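Local coordinates for protein pyrrolidone-carboxylate peptidase (Pyrococcus furiosus, PDB 1X10) that removes the N-terminal pyroglutamyl (5-oxoproline) group from peptides as a cysteine peptidase of the C15 family, generally unless proline follows, at residues A[16-21]-A[171-176]. The protein carries 3 engineered substitutions. Numbering follows the deposited sequence.
Sequences INPTER and PEQIID
Gln173, its CG anti to its own carbonyl carbon (chi1 -67°) and its chain extended beyond, meets Ile16, whose CG1 lies between backbone N and carbonyl carbon (chi1 72°); the two side chains pass each other obliquely. The meeting joins the N-capped start of helix 18-26 to segment 171-176, which follows strand 161-167 of the central sheet and leads into helix 175-178. Both Ile16 CG1 and Ile16 CD1 lie 3.7 Å from Gln173 CG, evidence of aliphatic packing, while Pro18 CD sits 3.5 Å from Gln173 OE1. That oxygen accepts from Ile170 N. Although Gln173 NE2 comes within 2.9 Å of Ile16 O, the poor angle rules out a hydrogen bond; the amide instead donates to a water that also accepts from Ile16 N. With an alanine here, Ile170 N would probably lose this acceptor, the water bridge would be broken and a gap would open beside Ile16 and Pro18. Glu172 crosses Ile16 at about a right angle and joins Arg21 through a second water, with Arg21 NH1 and Glu172 OE2 4.3 Å apart, beyond a salt bridge. Arg21 also makes a cation-pi contact with Tyr189. The cap, Asn17, has its side chain about 8 Å from that of the active-site His166; its OD1 accepts from Thr19 N at 3.0 Å and, on the same face of the amide, from Thr19 OG1, which stands 54° out of the carbonyl plane.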
loop_
_atom_site.group_PDB
_atom_site.type_symbol
_atom_site.label_atom_id
_atom_site.label_comp_id
_atom_site.label_asym_id
_atom_site.label_seq_id
_atom_site.Cartn_x
_atom_site.Cartn_y
_atom_site.Cartn_z
ATOM N N ILE A 16 -8.015 -2.252 -22.096
ATOM C CA ILE A 16 -7.018 -1.440 -22.780
ATOM C C ILE A 16 -5.644 -1.500 -22.127
ATOM O O ILE A 16 -5.486 -1.947 -20.989
ATOM C CB ILE A 16 -7.418 0.051 -22.826
ATOM C CG1 ILE A 16 -7.289 0.658 -21.429
ATOM C CG2 ILE A 16 -8.847 0.202 -23.346
ATOM C CD1 ILE A 16 -7.457 2.164 -21.390
ATOM N N ASN A 17 -4.655 -1.044 -22.884
ATOM C CA ASN A 17 -3.281 -0.956 -22.427
ATOM C C ASN A 17 -2.869 0.413 -22.950
ATOM O O ASN A 17 -2.742 0.613 -24.156
ATOM C CB ASN A 17 -2.406 -2.042 -23.061
ATOM C CG ASN A 17 -1.010 -2.065 -22.471
ATOM O OD1 ASN A 17 -0.430 -1.017 -22.207
ATOM N ND2 ASN A 17 -0.467 -3.260 -22.265
ATOM N N PRO A 18 -2.667 1.379 -22.047
ATOM C CA PRO A 18 -2.276 2.721 -22.480
ATOM C C PRO A 18 -1.012 2.789 -23.340
ATOM O O PRO A 18 -0.853 3.723 -24.130
ATOM C CB PRO A 18 -2.141 3.485 -21.161
ATOM C CG PRO A 18 -1.730 2.425 -20.196
ATOM C CD PRO A 18 -2.642 1.273 -20.576
ATOM N N THR A 19 -0.123 1.809 -23.204
ATOM C CA THR A 19 1.111 1.833 -23.992
ATOM C C THR A 19 0.854 1.538 -25.468
ATOM O O THR A 19 1.656 1.893 -26.328
ATOM C CB THR A 19 2.179 0.857 -23.423
ATOM O OG1 THR A 19 1.741 -0.499 -23.565
ATOM C CG2 THR A 19 2.422 1.159 -21.952
ATOM N N GLU A 20 -0.273 0.897 -25.764
ATOM C CA GLU A 20 -0.621 0.620 -27.153
ATOM C C GLU A 20 -0.915 1.966 -27.824
ATOM O O GLU A 20 -0.456 2.233 -28.937
ATOM C CB GLU A 20 -1.853 -0.288 -27.232
ATOM C CG GLU A 20 -2.440 -0.406 -28.632
ATOM C CD GLU A 20 -3.410 -1.570 -28.774
ATOM O OE1 GLU A 20 -4.169 -1.844 -27.823
ATOM O OE2 GLU A 20 -3.425 -2.208 -29.848
ATOM N N ARG A 21 -1.672 2.813 -27.133
ATOM C CA ARG A 21 -2.009 4.137 -27.656
ATOM C C ARG A 21 -0.762 5.003 -27.782
ATOM O O ARG A 21 -0.615 5.754 -28.741
ATOM C CB ARG A 21 -3.000 4.847 -26.736
ATOM C CG ARG A 21 -4.443 4.448 -26.928
ATOM C CD ARG A 21 -5.336 5.214 -25.958
ATOM N NE ARG A 21 -5.301 6.659 -26.183
ATOM C CZ ARG A 21 -5.902 7.548 -25.394
ATOM N NH1 ARG A 21 -6.578 7.138 -24.329
ATOM N NH2 ARG A 21 -5.841 8.846 -25.669
ATOM N N PRO A 171 -6.322 6.730 -15.402
ATOM C CA PRO A 171 -7.579 6.838 -14.646
ATOM C C PRO A 171 -8.783 5.991 -15.061
ATOM O O PRO A 171 -9.401 5.343 -14.215
ATOM C CB PRO A 171 -7.880 8.336 -14.692
ATOM C CG PRO A 171 -6.496 8.930 -14.643
ATOM C CD PRO A 171 -5.753 8.069 -15.651
ATOM N N GLU A 172 -9.126 5.991 -16.343
ATOM C CA GLU A 172 -10.282 5.220 -16.794
ATOM C C GLU A 172 -10.187 3.728 -16.491
ATOM O O GLU A 172 -11.208 3.044 -16.410
ATOM C CB GLU A 172 -10.514 5.427 -18.290
ATOM C CG GLU A 172 -9.320 5.099 -19.158
ATOM C CD GLU A 172 -9.536 5.509 -20.600
ATOM O OE1 GLU A 172 -10.123 4.715 -21.371
ATOM O OE2 GLU A 172 -9.129 6.637 -20.955
ATOM N N GLN A 173 -8.969 3.224 -16.313
ATOM C CA GLN A 173 -8.779 1.806 -16.019
ATOM C C GLN A 173 -9.090 1.476 -14.559
ATOM O O GLN A 173 -9.236 0.308 -14.199
ATOM C CB GLN A 173 -7.338 1.390 -16.325
ATOM C CG GLN A 173 -6.968 1.419 -17.801
ATOM C CD GLN A 173 -5.564 0.904 -18.044
ATOM O OE1 GLN A 173 -4.581 1.569 -17.715
ATOM N NE2 GLN A 173 -5.461 -0.298 -18.610
ATOM N N ILE A 174 -9.185 2.506 -13.724
ATOM C CA ILE A 174 -9.450 2.322 -12.299
ATOM C C ILE A 174 -10.937 2.151 -11.972
ATOM O O ILE A 174 -11.299 1.493 -10.991
ATOM C CB ILE A 174 -8.915 3.527 -11.480
ATOM C CG1 ILE A 174 -7.440 3.778 -11.811
ATOM C CG2 ILE A 174 -9.092 3.269 -9.988
ATOM C CD1 ILE A 174 -6.528 2.602 -11.541
ATOM N N ILE A 175 -11.792 2.737 -12.800
ATOM C CA ILE A 175 -13.233 2.692 -12.575
ATOM C C ILE A 175 -13.816 1.353 -12.109
ATOM O O ILE A 175 -14.423 1.289 -11.040
ATOM C CB ILE A 175 -14.002 3.168 -13.826
ATOM C CG1 ILE A 175 -13.475 4.534 -14.276
ATOM C CG2 ILE A 175 -15.494 3.270 -13.513
ATOM C CD1 ILE A 175 -13.414 5.578 -13.167
ATOM N N ASP A 176 -13.640 0.287 -12.885
ATOM C CA ASP A 176 -14.202 -1.003 -12.479
ATOM C C ASP A 176 -13.440 -1.720 -11.364
ATOM O O ASP A 176 -13.842 -2.796 -10.929
ATOM C CB ASP A 176 -14.348 -1.933 -13.689
ATOM C CG ASP A 176 -13.028 -2.230 -14.360
ATOM O OD1 ASP A 176 -12.082 -2.653 -13.659
ATOM O OD2 ASP A 176 -12.940 -2.048 -15.593
HETATM O O HOH W 1 -8.240 -1.604 -19.167
HETATM O O HOH W 2 -7.751 8.675 -22.458
#